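Local structure of diacylglycerol O-acyltransferase (Marinobacter hydrocarbonoclasticus, 6CHJ) at residues A204-L207 with L208-N212; E346-V349 with N350-L354; A359-H362 with L363-L367; R228-L231 with N232-I235; E335-Q338 with R339-M343. The protein probably transfers the acyl group of an acyl-CoA to a diacylglycerol, making triacylglycerol, as a bacterial wax ester synthase/diacylglycerol acyltransferase. All coordinates share one frame; numbering follows the deposited sequence.

Contact 1. Residues A204-L207 with L208-N212; sequences AKEL and LKTIN
Lys-209 runs alongside Glu-206, one helical turn earlier, the two side chains pointing the same way. Its CB begins close to the Lys-205 carbonyl and lies 3.7 Å from Glu-206 OE2. CG keeps a similar separation from that oxygen, and CD makes the nearest approach, 3.2 Å from Glu-206 OE2. CE then draws off, and NZ ends 4.3 Å from Glu-206 OE2. The opposite charges are therefore near each other but beyond salt-bridge range, and any attraction between them is likely to be modest. Glu-206 reaches the lysine by a bend at chi2 (45°), which turns the carboxylate forward along the helix; its side chain also touches Arg-195. All of this happens on helix 200-212, whose other side packs against helix 345-365 through Ala-204, Leu-207, Leu-208 and Ile-211. Thr-210 turns back on its own helix: OG1, beside its backbone N at chi1 -60°, gives a 2.8 Å hydrogen bond to Glu-206 O, tilted 19° from the carbonyl plane. The same oxygen accepts Thr-210 N at 3.1 Å and is thus gripped twice by one residue. Ile-211 brings CG1 to 3.1 Å from Leu-207 O, the carbonyl that its backbone N also binds.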
loop_
_atom_site.group_PDB
_atom_site.type_symbol
_atom_site.label_atom_id
_atom_site.label_comp_id
_atom_site.label_asym_id
_atom_site.label_seq_id
_atom_site.Cartn_x
_atom_site.Cartn_y
_atom_site.Cartn_z
ATOM N N ALA B 204 2.609 -18.234 -22.845
ATOM C CA ALA B 204 3.566 -17.663 -23.789
ATOM C C ALA B 204 3.770 -18.586 -24.980
ATOM O O ALA B 204 3.982 -18.119 -26.104
ATOM C CB ALA B 204 4.907 -17.373 -23.111
ATOM N N LYS B 205 3.687 -19.895 -24.761
ATOM C CA LYS B 205 3.868 -20.805 -25.879
ATOM C C LYS B 205 2.650 -20.795 -26.798
ATOM O O LYS B 205 2.801 -20.803 -28.027
ATOM C CB LYS B 205 4.212 -22.196 -25.355
ATOM C CG LYS B 205 5.716 -22.377 -25.287
ATOM C CD LYS B 205 6.162 -23.310 -24.207
ATOM C CE LYS B 205 7.684 -23.367 -24.156
ATOM N NZ LYS B 205 8.144 -24.346 -23.130
ATOM N N GLU B 206 1.440 -20.698 -26.237
ATOM C CA GLU B 206 0.271 -20.454 -27.081
ATOM C C GLU B 206 0.404 -19.162 -27.885
ATOM O O GLU B 206 -0.213 -19.031 -28.953
ATOM C CB GLU B 206 -0.998 -20.412 -26.231
ATOM C CG GLU B 206 -2.267 -20.697 -27.024
ATOM C CD GLU B 206 -2.111 -21.891 -27.952
ATOM O OE1 GLU B 206 -2.128 -23.049 -27.469
ATOM O OE2 GLU B 206 -1.955 -21.664 -29.173
ATOM N N LEU B 207 1.202 -18.205 -27.405
ATOM C CA LEU B 207 1.423 -16.996 -28.183
ATOM C C LEU B 207 2.369 -17.259 -29.352
ATOM O O LEU B 207 2.126 -16.778 -30.464
ATOM C CB LEU B 207 1.951 -15.876 -27.279
ATOM C CG LEU B 207 0.879 -14.975 -26.653
ATOM C CD1 LEU B 207 1.460 -14.130 -25.506
ATOM C CD2 LEU B 207 0.206 -14.094 -27.715
ATOM N N LEU B 208 3.440 -18.033 -29.132
ATOM C CA LEU B 208 4.310 -18.419 -30.245
ATOM C C LEU B 208 3.527 -19.170 -31.319
ATOM O O LEU B 208 3.619 -18.844 -32.508
ATOM C CB LEU B 208 5.489 -19.261 -29.744
ATOM C CG LEU B 208 6.561 -18.534 -28.920
ATOM C CD1 LEU B 208 7.451 -19.530 -28.185
ATOM C CD2 LEU B 208 7.405 -17.563 -29.758
ATOM N N LYS B 209 2.729 -20.168 -30.914
ATOM C CA LYS B 209 1.933 -20.922 -31.882
ATOM C C LYS B 209 1.011 -19.996 -32.668
ATOM O O LYS B 209 0.942 -20.066 -33.901
ATOM C CB LYS B 209 1.122 -22.015 -31.176
ATOM C CG LYS B 209 0.152 -22.750 -32.113
ATOM C CD LYS B 209 -0.819 -23.682 -31.383
ATOM C CE LYS B 209 -1.977 -24.096 -32.296
ATOM N NZ LYS B 209 -2.929 -25.038 -31.641
ATOM N N THR B 210 0.298 -19.115 -31.967
ATOM C CA THR B 210 -0.538 -18.139 -32.657
ATOM C C THR B 210 0.297 -17.286 -33.598
ATOM O O THR B 210 -0.115 -17.016 -34.732
ATOM C CB THR B 210 -1.272 -17.255 -31.641
ATOM O OG1 THR B 210 -2.115 -18.063 -30.804
ATOM C CG2 THR B 210 -2.106 -16.188 -32.351
ATOM N N ILE B 211 1.484 -16.862 -33.154
ATOM C CA ILE B 211 2.295 -15.967 -33.981
ATOM C C ILE B 211 2.836 -16.709 -35.198
ATOM O O ILE B 211 2.865 -16.167 -36.311
ATOM C CB ILE B 211 3.435 -15.336 -33.154
ATOM C CG1 ILE B 211 2.897 -14.316 -32.151
ATOM C CG2 ILE B 211 4.471 -14.682 -34.067
ATOM C CD1 ILE B 211 3.854 -14.072 -31.013
ATOM N N ASN B 212 3.273 -17.958 -35.007
ATOM C CA ASN B 212 3.983 -18.660 -36.070
ATOM C C ASN B 212 3.033 -19.086 -37.179
ATOM O O ASN B 212 3.392 -19.025 -38.363
ATOM C CB ASN B 212 4.745 -19.859 -35.499
ATOM C CG ASN B 212 6.161 -19.495 -35.076
ATOM O OD1 ASN B 212 6.589 -18.347 -35.212
ATOM N ND2 ASN B 212 6.900 -20.475 -34.577
#

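Contact 2. Residues E346-V349 with N350-L354; sequences EEIV and NYTAL
The CG2 methyl of Ile-348 lies across from the hydroxyl of Thr-352 on one side of helix 345-365, 3.8 Å from Thr-352 OG1. The threonine is turned so that OG1 lies beside its own backbone N (chi1 -66°), which drops the hydroxyl onto the Ile-348 carbonyl one turn earlier. That oxygen takes two bonds from the same residue: Thr-352 N at 2.6 Å, and Thr-352 OG1 at 2.8 Å, standing 48° out of the carbonyl plane. Thr-352 CB is packed close as well, 3.1 Å from Ile-348 O. Tyr-351 begins near the Glu-347 carbonyl, its CB 3.4 Å from Glu-347 O, but with CG opposite the backbone N (chi1 176°) the ring swings off the turn toward Tyr-340 and Met-343. Asn-350 likewise rests CB on the carbonyl of Glu-346 and then leads its amide away from the preceding turn. At the start of the helix, Glu-347 OE1 accepts from Ser-344 N. The chemistry implies that the threonine hydroxyl spends its proton on the helix backbone and needs no outside acceptor, while the Ile-348 carbonyl, which accepts two hydrogen bonds, is probably more polarised than carbonyls that accept one.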
loop_
_atom_site.group_PDB
_atom_site.type_symbol
_atom_site.label_atom_id
_atom_site.label_comp_id
_atom_site.label_asym_id
_atom_site.label_seq_id
_atom_site.Cartn_x
_atom_site.Cartn_y
_atom_site.Cartn_z
ATOM N N GLU B 346 -15.097 -6.725 -37.189
ATOM C CA GLU B 346 -14.465 -8.040 -37.192
ATOM C C GLU B 346 -13.037 -7.967 -37.727
ATOM O O GLU B 346 -12.129 -8.614 -37.191
ATOM C CB GLU B 346 -15.304 -9.022 -38.021
ATOM C CG GLU B 346 -15.037 -10.490 -37.716
ATOM C CD GLU B 346 -15.817 -11.442 -38.614
ATOM O OE1 GLU B 346 -16.588 -10.951 -39.472
ATOM O OE2 GLU B 346 -15.656 -12.679 -38.462
ATOM N N GLU B 347 -12.816 -7.175 -38.781
ATOM C CA GLU B 347 -11.473 -7.040 -39.335
ATOM C C GLU B 347 -10.549 -6.328 -38.351
ATOM O O GLU B 347 -9.495 -6.859 -37.982
ATOM C CB GLU B 347 -11.530 -6.292 -40.669
ATOM C CG GLU B 347 -11.904 -7.145 -41.878
ATOM C CD GLU B 347 -12.337 -6.293 -43.062
ATOM O OE1 GLU B 347 -13.340 -5.564 -42.932
ATOM O OE2 GLU B 347 -11.666 -6.339 -44.116
ATOM N N ILE B 348 -10.938 -5.127 -37.901
ATOM C CA ILE B 348 -10.096 -4.352 -36.985
ATOM C C ILE B 348 -9.697 -5.196 -35.781
ATOM O O ILE B 348 -8.518 -5.265 -35.410
ATOM C CB ILE B 348 -10.811 -3.064 -36.534
ATOM C CG1 ILE B 348 -11.320 -2.260 -37.722
ATOM C CG2 ILE B 348 -9.872 -2.213 -35.709
ATOM C CD1 ILE B 348 -12.270 -1.170 -37.319
ATOM N N VAL B 349 -10.680 -5.854 -35.162
ATOM C CA VAL B 349 -10.417 -6.686 -33.987
ATOM C C VAL B 349 -9.384 -7.762 -34.296
ATOM O O VAL B 349 -8.497 -8.039 -33.480
ATOM C CB VAL B 349 -11.729 -7.301 -33.469
ATOM C CG1 VAL B 349 -11.455 -8.615 -32.743
ATOM C CG2 VAL B 349 -12.448 -6.304 -32.577
ATOM N N ASN B 350 -9.481 -8.388 -35.472
ATOM C CA ASN B 350 -8.524 -9.432 -35.814
ATOM C C ASN B 350 -7.174 -8.856 -36.227
ATOM O O ASN B 350 -6.127 -9.392 -35.850
ATOM C CB ASN B 350 -9.069 -10.327 -36.924
ATOM C CG ASN B 350 -8.374 -11.668 -36.956
ATOM O OD1 ASN B 350 -7.615 -11.974 -37.884
ATOM N ND2 ASN B 350 -8.592 -12.466 -35.911
ATOM N N TYR B 351 -7.171 -7.783 -37.017
ATOM C CA TYR B 351 -5.917 -7.105 -37.321
ATOM C C TYR B 351 -5.249 -6.602 -36.043
ATOM O O TYR B 351 -4.042 -6.794 -35.841
ATOM C CB TYR B 351 -6.181 -5.963 -38.298
ATOM C CG TYR B 351 -4.976 -5.109 -38.625
ATOM C CD1 TYR B 351 -3.890 -5.634 -39.317
ATOM C CD2 TYR B 351 -4.933 -3.769 -38.253
ATOM C CE1 TYR B 351 -2.790 -4.849 -39.623
ATOM C CE2 TYR B 351 -3.838 -2.978 -38.556
ATOM C CZ TYR B 351 -2.770 -3.523 -39.242
ATOM O OH TYR B 351 -1.684 -2.735 -39.545
ATOM N N THR B 352 -6.027 -5.978 -35.154
ATOM C CA THR B 352 -5.477 -5.513 -33.885
ATOM C C THR B 352 -4.861 -6.663 -33.097
ATOM O O THR B 352 -3.730 -6.560 -32.608
ATOM C CB THR B 352 -6.561 -4.825 -33.056
ATOM O OG1 THR B 352 -6.977 -3.622 -33.711
ATOM C CG2 THR B 352 -6.040 -4.496 -31.665
ATOM N N ALA B 353 -5.591 -7.777 -32.972
ATOM C CA ALA B 353 -5.125 -8.885 -32.143
ATOM C C ALA B 353 -3.889 -9.551 -32.736
ATOM O O ALA B 353 -3.001 -9.991 -31.993
ATOM C CB ALA B 353 -6.243 -9.910 -31.961
ATOM N N LEU B 354 -3.818 -9.652 -34.067
ATOM C CA LEU B 354 -2.670 -10.302 -34.700
ATOM C C LEU B 354 -1.430 -9.410 -34.678
ATOM O O LEU B 354 -0.313 -9.901 -34.475
ATOM C CB LEU B 354 -3.006 -10.710 -36.142
ATOM C CG LEU B 354 -4.120 -11.735 -36.415
ATOM C CD1 LEU B 354 -4.378 -11.870 -37.916
ATOM C CD2 LEU B 354 -3.808 -13.090 -35.800
#

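Contact 3. Residues A359-H362 with L363-L367; sequences AAFH and LLTGL
Phe-361 and Thr-365 meet in two ways, through the backbone and over the ring. Among the polar contacts, Thr-365 OG1 gives a 2.8 Å hydrogen bond to Phe-361 O, tilted 30° from the carbonyl plane. The backbone here is less firmly held, because Thr-365 N makes only weak bonds, to Phe-361 O and to His-362 O. Gly-366 N restores a strong one, 2.6 Å from His-362 O. The hydroxyl has a second role: Leu-367 N donates to Thr-365 OG1 at 3.1 Å, so OG1 both gives and accepts. Just beyond, His-362 ND1 accepts from Ala-368 N.

The aromatic contact uses the same threonine. With OG1 between the backbone N and the carbonyl carbon (chi1 76°), the hydroxyl and the methyl both lie under one face of the Phe-361 ring. OG1 is offset toward the rim near CE2, and CG2 makes a CH-pi contact 4.3 Å from the ring centroid, 14° off its normal. A valine in place of this threonine would probably leave Leu-367 N without its acceptor and Phe-361 O with only a weak donor from that residue.

The remaining contacts are packing. His-362 lays ND1 and CE1 3.6 Å from Gly-366 CA, and Phe-361 and Leu-364 lean on helix 200-212. Together these features form a helix C terminus: the chain leaves helix 345-365 at a residue of positive phi, Gly-366, and an ST turn at Thr-365 ties down the exit.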
loop_
_atom_site.group_PDB
_atom_site.type_symbol
_atom_site.label_atom_id
_atom_site.label_comp_id
_atom_site.label_asym_id
_atom_site.label_seq_id
_atom_site.Cartn_x
_atom_site.Cartn_y
_atom_site.Cartn_z
ATOM N N ALA B 359 4.053 -8.260 -29.440
ATOM C CA ALA B 359 4.277 -7.352 -28.321
ATOM C C ALA B 359 3.811 -7.980 -27.009
ATOM O O ALA B 359 4.481 -7.844 -25.975
ATOM C CB ALA B 359 3.575 -6.014 -28.569
ATOM N N ALA B 360 2.681 -8.700 -27.039
ATOM C CA ALA B 360 2.207 -9.367 -25.830
ATOM C C ALA B 360 3.213 -10.396 -25.342
ATOM O O ALA B 360 3.480 -10.486 -24.139
ATOM C CB ALA B 360 0.848 -10.019 -26.072
ATOM N N PHE B 361 3.802 -11.164 -26.266
ATOM C CA PHE B 361 4.813 -12.143 -25.879
ATOM C C PHE B 361 6.008 -11.460 -25.241
ATOM O O PHE B 361 6.597 -11.988 -24.284
ATOM C CB PHE B 361 5.277 -12.972 -27.088
ATOM C CG PHE B 361 6.414 -13.927 -26.768
ATOM C CD1 PHE B 361 6.147 -15.232 -26.357
ATOM C CD2 PHE B 361 7.743 -13.525 -26.872
ATOM C CE1 PHE B 361 7.184 -16.114 -26.043
ATOM C CE2 PHE B 361 8.786 -14.404 -26.565
ATOM C CZ PHE B 361 8.499 -15.703 -26.144
ATOM N N HIS B 362 6.397 -10.292 -25.765
ATOM C CA HIS B 362 7.570 -9.633 -25.202
ATOM C C HIS B 362 7.271 -9.036 -23.824
ATOM O O HIS B 362 8.097 -9.160 -22.914
ATOM C CB HIS B 362 8.106 -8.548 -26.121
ATOM C CG HIS B 362 9.324 -7.875 -25.567
ATOM N ND1 HIS B 362 10.395 -8.589 -25.066
ATOM C CD2 HIS B 362 9.628 -6.565 -25.394
ATOM C CE1 HIS B 362 11.315 -7.747 -24.627
ATOM N NE2 HIS B 362 10.874 -6.513 -24.815
ATOM N N LEU B 363 6.122 -8.351 -23.674
ATOM C CA LEU B 363 5.702 -7.824 -22.368
ATOM C C LEU B 363 5.712 -8.911 -21.298
ATOM O O LEU B 363 6.302 -8.734 -20.225
ATOM C CB LEU B 363 4.308 -7.200 -22.469
ATOM C CG LEU B 363 4.396 -5.925 -23.304
ATOM C CD1 LEU B 363 3.041 -5.434 -23.752
ATOM C CD2 LEU B 363 5.135 -4.858 -22.507
ATOM N N LEU B 364 5.102 -10.065 -21.611
ATOM C CA LEU B 364 4.964 -11.146 -20.644
ATOM C C LEU B 364 6.306 -11.773 -20.285
ATOM O O LEU B 364 6.494 -12.242 -19.153
ATOM C CB LEU B 364 4.024 -12.219 -21.200
ATOM C CG LEU B 364 2.523 -11.945 -21.049
ATOM C CD1 LEU B 364 1.714 -12.898 -21.923
ATOM C CD2 LEU B 364 2.088 -12.044 -19.575
ATOM N N THR B 365 7.240 -11.824 -21.231
ATOM C CA THR B 365 8.425 -12.644 -21.014
ATOM C C THR B 365 9.737 -11.885 -21.009
ATOM O O THR B 365 10.685 -12.347 -20.360
ATOM C CB THR B 365 8.515 -13.769 -22.059
ATOM O OG1 THR B 365 8.960 -13.238 -23.318
ATOM C CG2 THR B 365 7.162 -14.501 -22.209
ATOM N N GLY B 366 9.823 -10.732 -21.682
ATOM C CA GLY B 366 11.102 -10.064 -21.825
ATOM C C GLY B 366 12.105 -10.829 -22.668
ATOM O O GLY B 366 13.301 -10.533 -22.602
ATOM N N LEU B 367 11.655 -11.800 -23.470
ATOM C CA LEU B 367 12.544 -12.639 -24.274
ATOM C C LEU B 367 12.536 -12.295 -25.758
ATOM O O LEU B 367 13.085 -13.067 -26.552
ATOM C CB LEU B 367 12.186 -14.116 -24.105
ATOM C CG LEU B 367 12.511 -14.655 -22.721
ATOM C CD1 LEU B 367 12.247 -16.157 -22.660
ATOM C CD2 LEU B 367 13.956 -14.312 -22.385
#

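Contact 4. Residues R228-L231 with N232-I235; sequences RCML and NQKI
Gln-233 reaches back to Met-230, its NE2 2.5 Å from Met-230 O in a nearly straight (166°) hydrogen bond. That separation is very short, so its exact length is doubtful and says nothing of the strength of the bond. The glutamine gets there by holding CG between its backbone N and carbonyl carbon (chi1 32°, well away from a relaxed staggered value) and then running straight out, so that CG also passes 3.1 Å from Met-230 O. Beside this lies the backbone bond of the turn, Asn-232 N to Cys-229 O at 2.9 Å. Asn-232 OD1 comes 3.2 Å from Cys-229 CB, which brings the asparagine side chain across the start of the turn.

Behind these contacts stands a type I beta turn from Cys-229 to Asn-232, with Met-230 and Leu-231 at its corners. Cys-229 steadies it from within, because Leu-231 N donates to its SG at 3.6 Å, the sulfur sitting opposite the backbone N (chi1 -176°). Asn-232 is fixed from outside: ND2 donates to the carbonyl oxygens of both Asn-375 and Arg-407, which hold its amide in one orientation.

The turn lies in the loop between helix 200-212 and strand 239-247. Cys-229, Met-230 and Leu-231 set their side chains on helix 262-280, at Leu-274, Tyr-277 and Leu-278. Meanwhile the backbones of Leu-231 and Gln-233 bond to Ala-409 and Arg-407, just ahead of strand 410-417, so the loop bridges that helix and the approach to the sheet.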
loop_
_atom_site.group_PDB
_atom_site.type_symbol
_atom_site.label_atom_id
_atom_site.label_comp_id
_atom_site.label_asym_id
_atom_site.label_seq_id
_atom_site.Cartn_x
_atom_site.Cartn_y
_atom_site.Cartn_z
ATOM N N ARG B 228 15.046 -0.190 -28.556
ATOM C CA ARG B 228 15.389 -0.366 -27.162
ATOM C C ARG B 228 15.453 1.006 -26.501
ATOM O O ARG B 228 15.977 1.965 -27.073
ATOM C CB ARG B 228 16.710 -1.120 -27.032
ATOM C CG ARG B 228 16.545 -2.650 -27.146
ATOM C CD ARG B 228 17.802 -3.425 -26.746
ATOM N NE ARG B 228 17.498 -4.571 -25.883
ATOM C CZ ARG B 228 17.832 -5.838 -26.151
ATOM N NH1 ARG B 228 18.491 -6.132 -27.264
ATOM N NH2 ARG B 228 17.511 -6.812 -25.301
ATOM N N CYS B 229 14.868 1.106 -25.310
ATOM C CA CYS B 229 14.657 2.390 -24.657
ATOM C C CYS B 229 14.599 2.193 -23.153
ATOM O O CYS B 229 14.164 1.145 -22.664
ATOM C CB CYS B 229 13.367 3.056 -25.134
ATOM S SG CYS B 229 13.101 4.694 -24.441
ATOM N N MET B 230 15.022 3.229 -22.428
ATOM C CA MET B 230 15.014 3.177 -20.972
ATOM C C MET B 230 13.594 3.028 -20.408
ATOM O O MET B 230 13.422 2.470 -19.320
ATOM C CB MET B 230 15.720 4.418 -20.409
ATOM C CG MET B 230 14.804 5.533 -19.999
ATOM S SD MET B 230 15.642 7.031 -19.388
ATOM C CE MET B 230 15.967 6.664 -17.670
ATOM N N LEU B 231 12.562 3.494 -21.128
ATOM C CA LEU B 231 11.187 3.223 -20.702
ATOM C C LEU B 231 10.839 1.733 -20.715
ATOM O O LEU B 231 9.807 1.344 -20.161
ATOM C CB LEU B 231 10.182 3.959 -21.598
ATOM C CG LEU B 231 10.401 5.452 -21.890
ATOM C CD1 LEU B 231 9.293 6.008 -22.756
ATOM C CD2 LEU B 231 10.496 6.268 -20.622
ATOM N N ASN B 232 11.653 0.882 -21.331
ATOM C CA ASN B 232 11.149 -0.445 -21.648
ATOM C C ASN B 232 11.988 -1.532 -20.987
ATOM O O ASN B 232 12.611 -2.365 -21.650
ATOM C CB ASN B 232 11.065 -0.586 -23.177
ATOM C CG ASN B 232 10.214 0.517 -23.808
ATOM O OD1 ASN B 232 10.727 1.407 -24.494
ATOM N ND2 ASN B 232 8.912 0.475 -23.558
ATOM N N GLN B 233 11.971 -1.547 -19.665
ATOM C CA GLN B 233 12.753 -2.484 -18.883
ATOM C C GLN B 233 11.910 -2.924 -17.690
ATOM O O GLN B 233 10.823 -2.397 -17.450
ATOM C CB GLN B 233 14.083 -1.845 -18.445
ATOM C CG GLN B 233 13.964 -0.339 -18.202
ATOM C CD GLN B 233 15.294 0.332 -17.842
ATOM O OE1 GLN B 233 16.177 -0.288 -17.246
ATOM N NE2 GLN B 233 15.439 1.604 -18.213
ATOM N N LYS B 234 12.402 -3.917 -16.960
ATOM C CA LYS B 234 11.705 -4.399 -15.774
ATOM C C LYS B 234 11.622 -3.291 -14.719
ATOM O O LYS B 234 12.544 -2.483 -14.553
ATOM C CB LYS B 234 12.418 -5.636 -15.203
ATOM C CG LYS B 234 12.218 -6.930 -16.044
ATOM C CD LYS B 234 12.889 -8.166 -15.423
ATOM C CE LYS B 234 12.164 -9.485 -15.801
ATOM N NZ LYS B 234 11.330 -10.078 -14.687
ATOM N N ILE B 235 10.509 -3.256 -13.990
ATOM C CA ILE B 235 10.194 -2.124 -13.134
ATOM C C ILE B 235 10.051 -2.598 -11.690
ATOM O O ILE B 235 9.968 -3.789 -11.402
ATOM C CB ILE B 235 8.924 -1.382 -13.591
ATOM C CG1 ILE B 235 7.722 -2.317 -13.516
ATOM C CG2 ILE B 235 9.087 -0.863 -15.004
ATOM C CD1 ILE B 235 6.385 -1.606 -13.586
#

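Contact 5. Residues E335-Q338 with R339-M343; sequences EAKQ and RYRHM
The guanidinium group of Arg-339 folds back over the Ala-336 carbonyl, whose oxygen lies against its face, 3.2 Å from Arg-339 CZ. Although Arg-339 NH1 is nearer still to Ala-336 O, the angle is too poor for a hydrogen bond; the oxygen rests against the cation, probably with some electrostatic attraction. A bend at chi3 (64°) brings the group round; Ala-336 CB then meets it at the edge, 3.7 Å from Arg-339 NH1. Arg-339 CZ also sits 4.0 Å above the ring plane of the next residue, Tyr-340, toward the rim. With an alanine in place of this arginine, the Ala-336 carbonyl is likely to lose its cover and the tyrosine face its cationic neighbour. The ring is fixed at its far end by Tyr-340 OH, which bonds to Val-310 O. Gln-338 runs alongside Arg-341, their amide and guanidinium planes 79° apart, with Gln-338 OE1 3.7 Å from Arg-341 CD. The near approach of Lys-337 NZ to Arg-341 is doubtful in the model. Beneath the side chains, Arg-341 N donates to Gln-338 O at 2.9 Å, closing a type I beta turn that leads from helix 322-338 toward helix 345-365.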
loop_
_atom_site.group_PDB
_atom_site.type_symbol
_atom_site.label_atom_id
_atom_site.label_comp_id
_atom_site.label_asym_id
_atom_site.label_seq_id
_atom_site.Cartn_x
_atom_site.Cartn_y
_atom_site.Cartn_z
ATOM N N GLU B 335 -2.425 9.116 -41.773
ATOM C CA GLU B 335 -2.235 7.990 -42.679
ATOM C C GLU B 335 -2.423 6.651 -41.975
ATOM O O GLU B 335 -2.886 5.688 -42.600
ATOM C CB GLU B 335 -0.848 8.085 -43.324
ATOM C CG GLU B 335 -0.740 9.258 -44.306
ATOM C CD GLU B 335 0.691 9.741 -44.542
ATOM O OE1 GLU B 335 1.626 8.920 -44.422
ATOM O OE2 GLU B 335 0.877 10.946 -44.849
ATOM N N ALA B 336 -2.082 6.563 -40.685
ATOM C CA ALA B 336 -2.236 5.291 -39.981
ATOM C C ALA B 336 -3.699 4.986 -39.689
ATOM O O ALA B 336 -4.100 3.813 -39.684
ATOM C CB ALA B 336 -1.419 5.291 -38.689
ATOM N N LYS B 337 -4.508 6.017 -39.441
ATOM C CA LYS B 337 -5.935 5.786 -39.274
ATOM C C LYS B 337 -6.574 5.356 -40.597
ATOM O O LYS B 337 -7.495 4.533 -40.601
ATOM C CB LYS B 337 -6.594 7.048 -38.693
ATOM C CG LYS B 337 -8.111 6.985 -38.460
ATOM C CD LYS B 337 -8.878 7.148 -39.759
ATOM C CE LYS B 337 -10.368 7.117 -39.584
ATOM N NZ LYS B 337 -10.899 7.378 -40.933
ATOM N N GLN B 338 -6.099 5.892 -41.735
ATOM C CA GLN B 338 -6.739 5.590 -43.016
ATOM C C GLN B 338 -6.581 4.122 -43.405
ATOM O O GLN B 338 -7.414 3.591 -44.143
ATOM C CB GLN B 338 -6.186 6.505 -44.107
ATOM C CG GLN B 338 -6.708 7.940 -44.027
ATOM C CD GLN B 338 -8.231 8.029 -44.086
ATOM O OE1 GLN B 338 -8.921 7.821 -43.083
ATOM N NE2 GLN B 338 -8.761 8.343 -45.265
ATOM N N ARG B 339 -5.550 3.444 -42.897
ATOM C CA ARG B 339 -5.410 2.000 -43.044
ATOM C C ARG B 339 -6.571 1.267 -42.361
ATOM O O ARG B 339 -6.671 0.039 -42.430
ATOM C CB ARG B 339 -4.051 1.566 -42.476
ATOM C CG ARG B 339 -3.685 0.084 -42.617
ATOM C CD ARG B 339 -2.671 -0.346 -41.547
ATOM N NE ARG B 339 -3.204 -0.245 -40.180
ATOM C CZ ARG B 339 -2.994 0.785 -39.352
ATOM N NH1 ARG B 339 -2.263 1.828 -39.737
ATOM N NH2 ARG B 339 -3.524 0.783 -38.134
ATOM N N TYR B 340 -7.459 2.013 -41.703
ATOM C CA TYR B 340 -8.671 1.461 -41.108
ATOM C C TYR B 340 -9.936 1.822 -41.869
ATOM O O TYR B 340 -11.013 1.340 -41.500
ATOM C CB TYR B 340 -8.831 1.945 -39.657
ATOM C CG TYR B 340 -7.911 1.274 -38.677
ATOM C CD1 TYR B 340 -7.418 0.005 -38.926
ATOM C CD2 TYR B 340 -7.534 1.910 -37.506
ATOM C CE1 TYR B 340 -6.576 -0.617 -38.037
ATOM C CE2 TYR B 340 -6.694 1.295 -36.609
ATOM C CZ TYR B 340 -6.219 0.030 -36.878
ATOM O OH TYR B 340 -5.378 -0.598 -35.987
ATOM N N ARG B 341 -9.841 2.671 -42.897
ATOM C CA ARG B 341 -11.034 3.131 -43.601
ATOM C C ARG B 341 -11.853 1.958 -44.130
ATOM O O ARG B 341 -13.072 1.890 -43.925
ATOM C CB ARG B 341 -10.637 4.066 -44.744
ATOM C CG ARG B 341 -11.781 4.895 -45.305
ATOM C CD ARG B 341 -11.862 6.254 -44.615
ATOM N NE ARG B 341 -12.640 6.208 -43.377
ATOM C CZ ARG B 341 -13.084 7.286 -42.737
ATOM N NH1 ARG B 341 -12.810 8.499 -43.203
ATOM N NH2 ARG B 341 -13.783 7.153 -41.616
ATOM N N HIS B 342 -11.198 1.013 -44.792
ATOM C CA HIS B 342 -11.882 -0.097 -45.456
ATOM C C HIS B 342 -11.817 -1.366 -44.622
ATOM O O HIS B 342 -11.394 -2.422 -45.103
ATOM C CB HIS B 342 -11.286 -0.326 -46.842
ATOM C CG HIS B 342 -11.451 0.834 -47.778
ATOM N ND1 HIS B 342 -11.912 2.068 -47.369
ATOM C CD2 HIS B 342 -11.212 0.944 -49.107
ATOM C CE1 HIS B 342 -11.951 2.886 -48.405
ATOM N NE2 HIS B 342 -11.531 2.229 -49.472
ATOM N N MET B 343 -12.237 -1.278 -43.358
ATOM C CA MET B 343 -12.190 -2.412 -42.444
ATOM C C MET B 343 -13.408 -2.404 -41.536
ATOM O O MET B 343 -13.789 -1.362 -41.000
ATOM C CB MET B 343 -10.915 -2.402 -41.592
ATOM C CG MET B 343 -9.669 -2.837 -42.343
ATOM S SD MET B 343 -8.207 -2.905 -41.293
ATOM C CE MET B 343 -8.534 -4.380 -40.351
#

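In the fold
From the N terminus the contacts come in the order 1, 4, 5, 2, 3. Each joins adjacent segments, so none encloses an intervening loop, and all five stand in series without nesting or crossing. Contact 1 lies on helix 200-212 and contact 4 in the loop before strand 239-247. Contact 5 turns the chain between helices 322-338 and 345-365, and it touches contact 2, where Met-343 and Tyr-340 pack on Tyr-351. Contact 3, about 19 Å from contact 2 between centres, ends that same helix and packs on contact 1, joining helices 200-212 and 345-365. Contacts 3 and 4 do not touch, but both reach Arg-407.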